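Local structure of subclass B1 metallo-beta-lactamase (6T5L) at residues Val64-Ile78 with Asp99-Ile113. The protein hydrolyses beta-lactam antibiotics, probably including carbapenems, with zinc ions bound in its active site. Numbering follows the deposited sequence.
Sequences VFDTPTDDKSSLELI and DDCIGGITEFENHNI. With ZN (zinc ion), chain D.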
ATOM      1  N   VAL A  64       0.931   1.840  -8.216  1.00 34.13           N
ATOM      2  CA  VAL A  64      -0.066   1.828  -7.146  1.00 34.36           C
ATOM      3  C   VAL A  64       0.372   0.788  -6.140  1.00 35.83           C
ATOM      4  O   VAL A  64       0.696  -0.354  -6.523  1.00 35.55           O
ATOM      5  CB  VAL A  64      -1.469   1.469  -7.689  1.00 35.33           C
ATOM      6  CG1 VAL A  64      -2.569   1.417  -6.586  1.00 32.57           C
ATOM      7  CG2 VAL A  64      -1.841   2.439  -8.833  1.00 36.86           C
ATOM      8  N   PHE A  65       0.399   1.183  -4.880  1.00 35.13           N
ATOM      9  CA  PHE A  65       0.592   0.269  -3.765  1.00 36.29           C
ATOM     10  C   PHE A  65      -0.793  -0.001  -3.195  1.00 34.43           C
ATOM     11  O   PHE A  65      -1.460   0.938  -2.740  1.00 33.11           O
ATOM     12  CB  PHE A  65       1.527   0.882  -2.698  1.00 36.30           C
ATOM     13  CG  PHE A  65       2.953   0.913  -3.111  1.00 35.26           C
ATOM     14  CD1 PHE A  65       3.478   2.004  -3.792  1.00 37.09           C
ATOM     15  CD2 PHE A  65       3.745  -0.171  -2.878  1.00 35.77           C
ATOM     16  CE1 PHE A  65       4.819   2.021  -4.192  1.00 41.60           C
ATOM     17  CE2 PHE A  65       5.064  -0.186  -3.294  1.00 39.04           C
ATOM     18  CZ  PHE A  65       5.615   0.915  -3.945  1.00 38.90           C
ATOM     19  N   ASP A  66      -1.208  -1.268  -3.194  1.00 31.50           N
ATOM     20  CA  ASP A  66      -2.534  -1.667  -2.746  1.00 32.52           C
ATOM     21  C   ASP A  66      -3.728  -1.287  -3.628  1.00 37.91           C
ATOM     22  O   ASP A  66      -3.887  -0.113  -3.994  1.00 39.51           O
ATOM     23  CB  ASP A  66      -2.844  -1.193  -1.341  1.00 37.60           C
ATOM     24  CG  ASP A  66      -2.098  -1.978  -0.263  1.00 41.79           C
ATOM     25  OD1 ASP A  66      -1.149  -2.759  -0.611  1.00 42.40           O
ATOM     26  OD2 ASP A  66      -2.461  -1.789   0.929  1.00 42.44           O
ATOM     27  N   THR A  67      -4.398  -2.273  -4.197  1.00 38.37           N
ATOM     28  CA  THR A  67      -5.707  -1.942  -4.744  1.00 37.36           C
ATOM     29  C   THR A  67      -6.572  -1.295  -3.668  1.00 38.88           C
ATOM     30  O   THR A  67      -6.439  -1.623  -2.486  1.00 41.83           O
ATOM     31  CB  THR A  67      -6.413  -3.164  -5.345  1.00 37.87           C
ATOM     32  OG1 THR A  67      -6.952  -4.021  -4.319  1.00 39.12           O
ATOM     33  CG2 THR A  67      -5.433  -3.940  -6.248  1.00 39.38           C
ATOM     34  N   PRO A  68      -7.431  -0.348  -4.036  1.00 38.89           N
ATOM     35  CA  PRO A  68      -8.626  -0.061  -3.224  1.00 43.38           C
ATOM     36  C   PRO A  68      -9.425  -1.339  -2.986  1.00 48.43           C
ATOM     37  O   PRO A  68      -9.173  -2.383  -3.596  1.00 45.48           O
ATOM     38  CB  PRO A  68      -9.433   0.949  -4.062  1.00 42.28           C
ATOM     39  CG  PRO A  68      -8.454   1.505  -5.121  1.00 42.13           C
ATOM     40  CD  PRO A  68      -7.415   0.377  -5.337  1.00 40.21           C
ATOM     41  N   THR A  69     -10.424  -1.241  -2.095  1.00 47.38           N
ATOM     42  CA  THR A  69     -10.941  -2.420  -1.412  1.00 46.70           C
ATOM     43  C   THR A  69     -11.815  -3.293  -2.309  1.00 49.13           C
ATOM     44  O   THR A  69     -12.018  -4.477  -1.992  1.00 51.74           O
ATOM     45  CB  THR A  69     -11.760  -2.010  -0.166  1.00 48.42           C
ATOM     46  OG1 THR A  69     -12.672  -0.968  -0.511  1.00 53.10           O
ATOM     47  CG2 THR A  69     -10.842  -1.520   0.959  1.00 49.22           C
ATOM     48  N   ASP A  70     -12.350  -2.763  -3.411  1.00 44.14           N
ATOM     49  CA  ASP A  70     -13.160  -3.607  -4.272  1.00 48.88           C
ATOM     50  C   ASP A  70     -13.064  -3.152  -5.728  1.00 46.95           C
ATOM     51  O   ASP A  70     -12.394  -2.160  -6.060  1.00 39.59           O
ATOM     52  CB  ASP A  70     -14.611  -3.621  -3.789  1.00 47.64           C
ATOM     53  CG  ASP A  70     -15.232  -2.256  -3.818  1.00 48.49           C
ATOM     54  OD1 ASP A  70     -14.656  -1.364  -4.465  1.00 45.37           O
ATOM     55  OD2 ASP A  70     -16.272  -2.050  -3.172  1.00 51.29           O
ATOM     56  N   ASP A  71     -13.790  -3.885  -6.592  1.00 45.35           N
ATOM     57  CA  ASP A  71     -13.701  -3.631  -8.029  1.00 45.60           C
ATOM     58  C   ASP A  71     -14.203  -2.226  -8.360  1.00 44.14           C
ATOM     59  O   ASP A  71     -13.558  -1.510  -9.124  1.00 42.15           O
ATOM     60  CB  ASP A  71     -14.470  -4.698  -8.858  1.00 44.98           C
ATOM     61  CG  ASP A  71     -13.650  -5.986  -9.084  1.00 45.10           C
ATOM     62  OD1 ASP A  71     -12.462  -6.037  -8.731  1.00 46.41           O
ATOM     63  OD2 ASP A  71     -14.199  -6.950  -9.664  1.00 52.47           O
ATOM     64  N   LYS A  72     -15.319  -1.780  -7.781  1.00 48.14           N
ATOM     65  CA  LYS A  72     -15.847  -0.490  -8.246  1.00 51.14           C
ATOM     66  C   LYS A  72     -14.994   0.688  -7.771  1.00 49.18           C
ATOM     67  O   LYS A  72     -14.871   1.674  -8.511  1.00 45.21           O
ATOM     68  CB  LYS A  72     -17.311  -0.285  -7.851  1.00 52.28           C
ATOM     69  CG  LYS A  72     -17.581   0.049  -6.394  1.00 58.54           C
ATOM     70  CD  LYS A  72     -19.116   0.111  -6.143  1.00 65.54           C
ATOM     71  CE  LYS A  72     -19.515  -0.510  -4.810  1.00 70.82           C
ATOM     72  NZ  LYS A  72     -19.230   0.397  -3.698  1.00 75.16           N
ATOM     73  N   SER A  73     -14.377   0.593  -6.575  1.00 48.07           N
ATOM     74  CA  SER A  73     -13.464   1.625  -6.094  1.00 50.23           C
ATOM     75  C   SER A  73     -12.205   1.666  -6.958  1.00 47.07           C
ATOM     76  O   SER A  73     -11.694   2.758  -7.306  1.00 42.67           O
ATOM     77  CB  SER A  73     -13.073   1.357  -4.629  1.00 52.11           C
ATOM     78  OG  SER A  73     -14.193   1.508  -3.758  1.00 63.02           O
ATOM     79  N   SER A  74     -11.690   0.470  -7.283  1.00 42.67           N
ATOM     80  CA  SER A  74     -10.520   0.331  -8.134  1.00 41.85           C
ATOM     81  C   SER A  74     -10.773   0.924  -9.524  1.00 43.40           C
ATOM     82  O   SER A  74      -9.910   1.623 -10.072  1.00 39.06           O
ATOM     83  CB  SER A  74     -10.145  -1.154  -8.238  1.00 44.14           C
ATOM     84  OG  SER A  74      -9.678  -1.687  -7.007  1.00 45.86           O
ATOM     85  N   LEU A  75     -11.951   0.664 -10.115  1.00 40.96           N
ATOM     86  CA  LEU A  75     -12.267   1.290 -11.404  1.00 44.42           C
ATOM     87  C   LEU A  75     -12.342   2.824 -11.294  1.00 45.85           C
ATOM     88  O   LEU A  75     -11.916   3.545 -12.212  1.00 42.64           O
ATOM     89  CB  LEU A  75     -13.600   0.741 -11.943  1.00 44.87           C
ATOM     90  CG  LEU A  75     -14.152   1.259 -13.264  1.00 46.15           C
ATOM     91  CD1 LEU A  75     -13.174   1.009 -14.456  1.00 42.59           C
ATOM     92  CD2 LEU A  75     -15.617   0.657 -13.668  1.00 47.33           C
ATOM     93  N   GLU A  76     -12.923   3.360 -10.201  1.00 43.15           N
ATOM     94  CA  GLU A  76     -12.860   4.812 -10.029  1.00 44.43           C
ATOM     95  C   GLU A  76     -11.417   5.300 -10.001  1.00 42.36           C
ATOM     96  O   GLU A  76     -11.101   6.315 -10.608  1.00 42.79           O
ATOM     97  CB  GLU A  76     -13.586   5.303  -8.772  1.00 43.97           C
ATOM     98  CG  GLU A  76     -15.119   5.098  -8.825  1.00 48.09           C
ATOM     99  CD  GLU A  76     -15.891   5.763  -7.674  1.00 51.52           C
ATOM    100  OE1 GLU A  76     -15.443   6.804  -7.130  1.00 46.99           O
ATOM    101  OE2 GLU A  76     -16.947   5.188  -7.290  1.00 55.62           O
ATOM    102  N   LEU A  77     -10.519   4.582  -9.334  1.00 43.38           N
ATOM    103  CA  LEU A  77      -9.111   5.010  -9.275  1.00 43.66           C
ATOM    104  C   LEU A  77      -8.434   4.957 -10.656  1.00 39.76           C
ATOM    105  O   LEU A  77      -7.767   5.919 -11.080  1.00 39.01           O
ATOM    106  CB  LEU A  77      -8.365   4.131  -8.290  1.00 43.27           C
ATOM    107  CG  LEU A  77      -6.855   4.338  -8.194  1.00 43.95           C
ATOM    108  CD1 LEU A  77      -6.564   5.755  -7.844  1.00 46.38           C
ATOM    109  CD2 LEU A  77      -6.256   3.490  -7.156  1.00 44.32           C
ATOM    110  N   ILE A  78      -8.613   3.857 -11.376  1.00 38.65           N
ATOM    111  CA  ILE A  78      -8.005   3.699 -12.714  1.00 39.70           C
ATOM    112  C   ILE A  78      -8.508   4.779 -13.671  1.00 39.47           C
ATOM    113  O   ILE A  78      -7.719   5.446 -14.354  1.00 38.33           O
ATOM    114  CB  ILE A  78      -8.291   2.284 -13.253  1.00 40.03           C
ATOM    115  CG1 ILE A  78      -7.556   1.251 -12.385  1.00 37.13           C
ATOM    116  CG2 ILE A  78      -7.891   2.189 -14.735  1.00 39.77           C
ATOM    117  CD1 ILE A  78      -8.043  -0.214 -12.525  1.00 38.78           C
ATOM    118  N   ASP A  99      -7.521  -8.363   1.932  1.00 52.69           N
ATOM    119  CA  ASP A  99      -8.391  -7.767   0.920  1.00 56.52           C
ATOM    120  C   ASP A  99      -8.265  -6.252   0.839  1.00 51.70           C
ATOM    121  O   ASP A  99      -8.636  -5.682  -0.197  1.00 47.69           O
ATOM    122  CB  ASP A  99      -9.863  -8.140   1.156  1.00 67.10           C
ATOM    123  CG  ASP A  99     -10.260  -9.502   0.539  1.00 68.61           C
ATOM    124  OD1 ASP A  99      -9.490 -10.068  -0.256  1.00 68.74           O
ATOM    125  OD2 ASP A  99     -11.366  -9.986   0.843  1.00 69.37           O
ATOM    126  N   ASP A 100      -7.732  -5.570   1.879  1.00 50.48           N
ATOM    127  CA  ASP A 100      -7.370  -4.159   1.692  1.00 51.09           C
ATOM    128  C   ASP A 100      -6.053  -4.005   0.928  1.00 50.63           C
ATOM    129  O   ASP A 100      -5.462  -2.889   0.914  1.00 44.16           O
ATOM    130  CB  ASP A 100      -7.353  -3.360   3.028  1.00 52.80           C
ATOM    131  CG  ASP A 100      -6.554  -4.017   4.184  1.00 54.59           C
ATOM    132  OD1 ASP A 100      -6.661  -5.241   4.429  1.00 54.01           O
ATOM    133  OD2 ASP A 100      -5.945  -3.273   4.990  1.00 56.91           O
ATOM    134  N   CYS A 101      -5.623  -5.079   0.240  1.00 47.57           N
ATOM    135  CA  CYS A 101      -4.482  -4.937  -0.652  1.00 43.46           C
ATOM    136  C   CYS A 101      -4.790  -5.467  -2.045  1.00 41.61           C
ATOM    137  O   CYS A 101      -4.239  -4.927  -3.011  1.00 38.58           O
ATOM    138  CB  CYS A 101      -3.232  -5.634  -0.080  1.00 46.48           C
ATOM    139  SG  CYS A 101      -2.973  -5.361   1.713  1.00 50.96           S
ATOM    140  N   ILE A 102      -5.669  -6.506  -2.172  1.00 38.52           N
ATOM    141  CA  ILE A 102      -5.944  -7.123  -3.464  1.00 39.55           C
ATOM    142  C   ILE A 102      -7.432  -7.176  -3.781  1.00 40.05           C
ATOM    143  O   ILE A 102      -7.856  -7.871  -4.722  1.00 39.57           O
ATOM    144  CB  ILE A 102      -5.361  -8.551  -3.523  1.00 44.10           C
ATOM    145  CG1 ILE A 102      -5.943  -9.405  -2.395  1.00 46.72           C
ATOM    146  CG2 ILE A 102      -3.883  -8.543  -3.429  1.00 45.38           C
ATOM    147  CD1 ILE A 102      -6.046 -10.807  -2.734  1.00 50.64           C
ATOM    148  N   GLY A 103      -8.242  -6.442  -3.016  1.00 42.87           N
ATOM    149  CA  GLY A 103      -9.690  -6.543  -3.162  1.00 41.76           C
ATOM    150  C   GLY A 103     -10.173  -6.203  -4.561  1.00 42.09           C
ATOM    151  O   GLY A 103     -11.127  -6.796  -5.031  1.00 43.43           O
ATOM    152  N   GLY A 104      -9.484  -5.290  -5.271  1.00 41.74           N
ATOM    153  CA  GLY A 104      -9.910  -4.873  -6.604  1.00 41.67           C
ATOM    154  C   GLY A 104      -9.009  -5.424  -7.701  1.00 40.57           C
ATOM    155  O   GLY A 104      -8.875  -4.833  -8.796  1.00 37.66           O
ATOM    156  N   ILE A 105      -8.337  -6.547  -7.394  1.00 40.93           N
ATOM    157  CA  ILE A 105      -7.334  -7.073  -8.301  1.00 44.94           C
ATOM    158  C   ILE A 105      -7.925  -7.368  -9.684  1.00 46.31           C
ATOM    159  O   ILE A 105      -7.290  -7.081 -10.710  1.00 46.52           O
ATOM    160  CB  ILE A 105      -6.647  -8.294  -7.693  1.00 48.32           C
ATOM    161  CG1 ILE A 105      -5.519  -8.832  -8.610  1.00 49.23           C
ATOM    162  CG2 ILE A 105      -7.644  -9.472  -7.515  1.00 52.65           C
ATOM    163  CD1 ILE A 105      -4.316  -7.909  -8.803  1.00 45.35           C
ATOM    164  N   THR A 106      -9.134  -7.927  -9.744  1.00 48.54           N
ATOM    165  CA  THR A 106      -9.748  -8.258 -11.048  1.00 51.08           C
ATOM    166  C   THR A 106      -9.830  -7.023 -11.944  1.00 50.42           C
ATOM    167  O   THR A 106      -9.622  -7.091 -13.166  1.00 45.73           O
ATOM    168  CB  THR A 106     -11.149  -8.847 -10.846  1.00 54.93           C
ATOM    169  OG1 THR A 106     -11.096 -10.112 -10.123  1.00 58.81           O
ATOM    170  CG2 THR A 106     -11.842  -9.088 -12.213  1.00 56.95           C
ATOM    171  N   GLU A 107     -10.138  -5.875 -11.359  1.00 50.66           N
ATOM    172  CA  GLU A 107     -10.336  -4.705 -12.187  1.00 50.82           C
ATOM    173  C   GLU A 107      -9.007  -4.231 -12.760  1.00 46.35           C
ATOM    174  O   GLU A 107      -8.928  -3.815 -13.923  1.00 44.05           O
ATOM    175  CB  GLU A 107     -11.045  -3.652 -11.344  1.00 49.09           C
ATOM    176  CG  GLU A 107     -11.560  -2.534 -12.091  1.00 49.05           C
ATOM    177  CD  GLU A 107     -12.651  -2.918 -13.074  1.00 48.55           C
ATOM    178  OE1 GLU A 107     -13.689  -3.448 -12.697  1.00 51.62           O
ATOM    179  OE2 GLU A 107     -12.399  -2.699 -14.254  1.00 51.56           O
ATOM    180  N   PHE A 108      -7.940  -4.344 -11.970  1.00 44.07           N
ATOM    181  CA  PHE A 108      -6.597  -4.011 -12.451  1.00 42.61           C
ATOM    182  C   PHE A 108      -6.161  -4.995 -13.522  1.00 42.62           C
ATOM    183  O   PHE A 108      -5.614  -4.604 -14.580  1.00 40.38           O
ATOM    184  CB  PHE A 108      -5.572  -4.020 -11.301  1.00 41.42           C
ATOM    185  CG  PHE A 108      -5.576  -2.763 -10.478  1.00 40.09           C
ATOM    186  CD1 PHE A 108      -6.579  -2.552  -9.557  1.00 40.92           C
ATOM    187  CD2 PHE A 108      -4.551  -1.782 -10.599  1.00 39.24           C
ATOM    188  CE1 PHE A 108      -6.618  -1.379  -8.799  1.00 43.83           C
ATOM    189  CE2 PHE A 108      -4.618  -0.582  -9.821  1.00 38.44           C
ATOM    190  CZ  PHE A 108      -5.610  -0.394  -8.951  1.00 40.52           C
ATOM    191  N   GLU A 109      -6.395  -6.276 -13.282  1.00 40.60           N
ATOM    192  CA  GLU A 109      -5.989  -7.276 -14.281  1.00 46.15           C
ATOM    193  C   GLU A 109      -6.736  -7.066 -15.615  1.00 44.91           C
ATOM    194  O   GLU A 109      -6.158  -7.256 -16.702  1.00 42.17           O
ATOM    195  CB  GLU A 109      -6.214  -8.684 -13.728  1.00 51.71           C
ATOM    196  CG  GLU A 109      -5.339  -9.018 -12.535  1.00 56.12           C
ATOM    197  CD  GLU A 109      -5.460 -10.481 -12.109  1.00 58.80           C
ATOM    198  OE1 GLU A 109      -6.596 -10.925 -11.907  1.00 60.73           O
ATOM    199  OE2 GLU A 109      -4.430 -11.184 -11.968  1.00 57.96           O
ATOM    200  N   ASN A 110      -7.983  -6.596 -15.550  1.00 44.98           N
ATOM    201  CA  ASN A 110      -8.772  -6.366 -16.747  1.00 46.23           C
ATOM    202  C   ASN A 110      -8.327  -5.147 -17.514  1.00 45.63           C
ATOM    203  O   ASN A 110      -8.658  -5.031 -18.700  1.00 45.66           O
ATOM    204  CB  ASN A 110     -10.234  -6.219 -16.408  1.00 47.81           C
ATOM    205  CG  ASN A 110     -10.894  -7.568 -16.115  1.00 50.94           C
ATOM    206  OD1 ASN A 110     -10.252  -8.617 -16.223  1.00 53.98           O
ATOM    207  ND2 ASN A 110     -12.134  -7.539 -15.668  1.00 49.94           N
ATOM    208  N   HIS A 111      -7.580  -4.252 -16.886  1.00 42.96           N
ATOM    209  CA  HIS A 111      -6.918  -3.198 -17.628  1.00 38.34           C
ATOM    210  C   HIS A 111      -5.480  -3.578 -17.980  1.00 41.28           C
ATOM    211  O   HIS A 111      -4.702  -2.704 -18.346  1.00 40.71           O
ATOM    212  CB  HIS A 111      -6.957  -1.884 -16.839  1.00 37.60           C
ATOM    213  CG  HIS A 111      -8.334  -1.299 -16.721  1.00 38.80           C
ATOM    214  ND1 HIS A 111      -9.308  -1.851 -15.921  1.00 39.08           N
ATOM    215  CD2 HIS A 111      -8.907  -0.220 -17.316  1.00 37.94           C
ATOM    216  CE1 HIS A 111     -10.432  -1.165 -16.050  1.00 41.05           C
ATOM    217  NE2 HIS A 111     -10.210  -0.158 -16.880  1.00 39.51           N
ATOM    218  N   ASN A 112      -5.112  -4.853 -17.866  1.00 43.21           N
ATOM    219  CA  ASN A 112      -3.748  -5.308 -18.108  1.00 39.38           C
ATOM    220  C   ASN A 112      -2.683  -4.448 -17.418  1.00 42.82           C
ATOM    221  O   ASN A 112      -1.659  -4.107 -18.005  1.00 41.07           O
ATOM    222  CB  ASN A 112      -3.515  -5.382 -19.593  1.00 39.19           C
ATOM    223  CG  ASN A 112      -4.597  -6.200 -20.283  1.00 41.95           C
ATOM    224  OD1 ASN A 112      -4.675  -7.375 -20.035  1.00 43.74           O
ATOM    225  ND2 ASN A 112      -5.435  -5.578 -21.121  1.00 42.98           N
ATOM    226  N   ILE A 113      -2.903  -4.156 -16.132  1.00 41.08           N
ATOM    227  CA  ILE A 113      -1.882  -3.557 -15.271  1.00 38.75           C
ATOM    228  C   ILE A 113      -1.042  -4.668 -14.668  1.00 38.56           C
ATOM    229  O   ILE A 113      -1.556  -5.526 -13.945  1.00 41.77           O
ATOM    230  CB  ILE A 113      -2.513  -2.705 -14.170  1.00 37.60           C
ATOM    231  CG1 ILE A 113      -3.277  -1.513 -14.812  1.00 39.40           C
ATOM    232  CG2 ILE A 113      -1.452  -2.166 -13.220  1.00 37.00           C
ATOM    233  CD1 ILE A 113      -4.333  -0.912 -13.889  1.00 39.12           C
TER
HETATM  234 ZN    ZN D 302      -4.913  -3.403   6.985  0.65 49.77          ZN
HETATM  235  O   HOH W   1      -6.121  -0.024   0.007  1.00 42.29           O
HETATM  236  O   HOH W   2     -11.138  -8.123  -7.449  1.00 39.91           O
HETATM  237  O   HOH W   3      -4.604  -3.502   9.274  1.00 62.88           O
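T67 OG1 is gripped twice: it accepts an almost straight bond from G104 N (3.0 Å, 173° at the hydrogen) and donates to P68 O at 2.9 Å. A chi1 of 76° sets OG1 between the backbone N and carbonyl carbon and leaves CG2 against F108 CD1. T67 N donates to C101 O (2.9 Å), from above the carbonyl plane. C101 follows D100, whose OD2 binds zinc at 2.2 Å in a site completed by C180, H221 and a water; D100, last residue of the HXHXD metal motif of the metallo-beta-lactamase αβ/βα fold, lies on helix 99-102, held against the loop leaving strand 61-65. D66 OD1, by C101 CB, is hydrogen-bonded to T95. G103 CA meets T69 O in a CA-H...O contact, G104 CA packs on S74 OG at 3.2 Å, and a water links D71 OD1, G103 O and T106 N. Helix segments 71-78 and 105-110 cross at -40°. I78 CD1 sits over the centre of the F108 ring, 4.0 Å from its centroid, while S74 OG, which donates to D70 O, lies at that ring's edge; I78 CG2 covers a face of H111, whose ND1 is tied to E107 O at 2.8 Å.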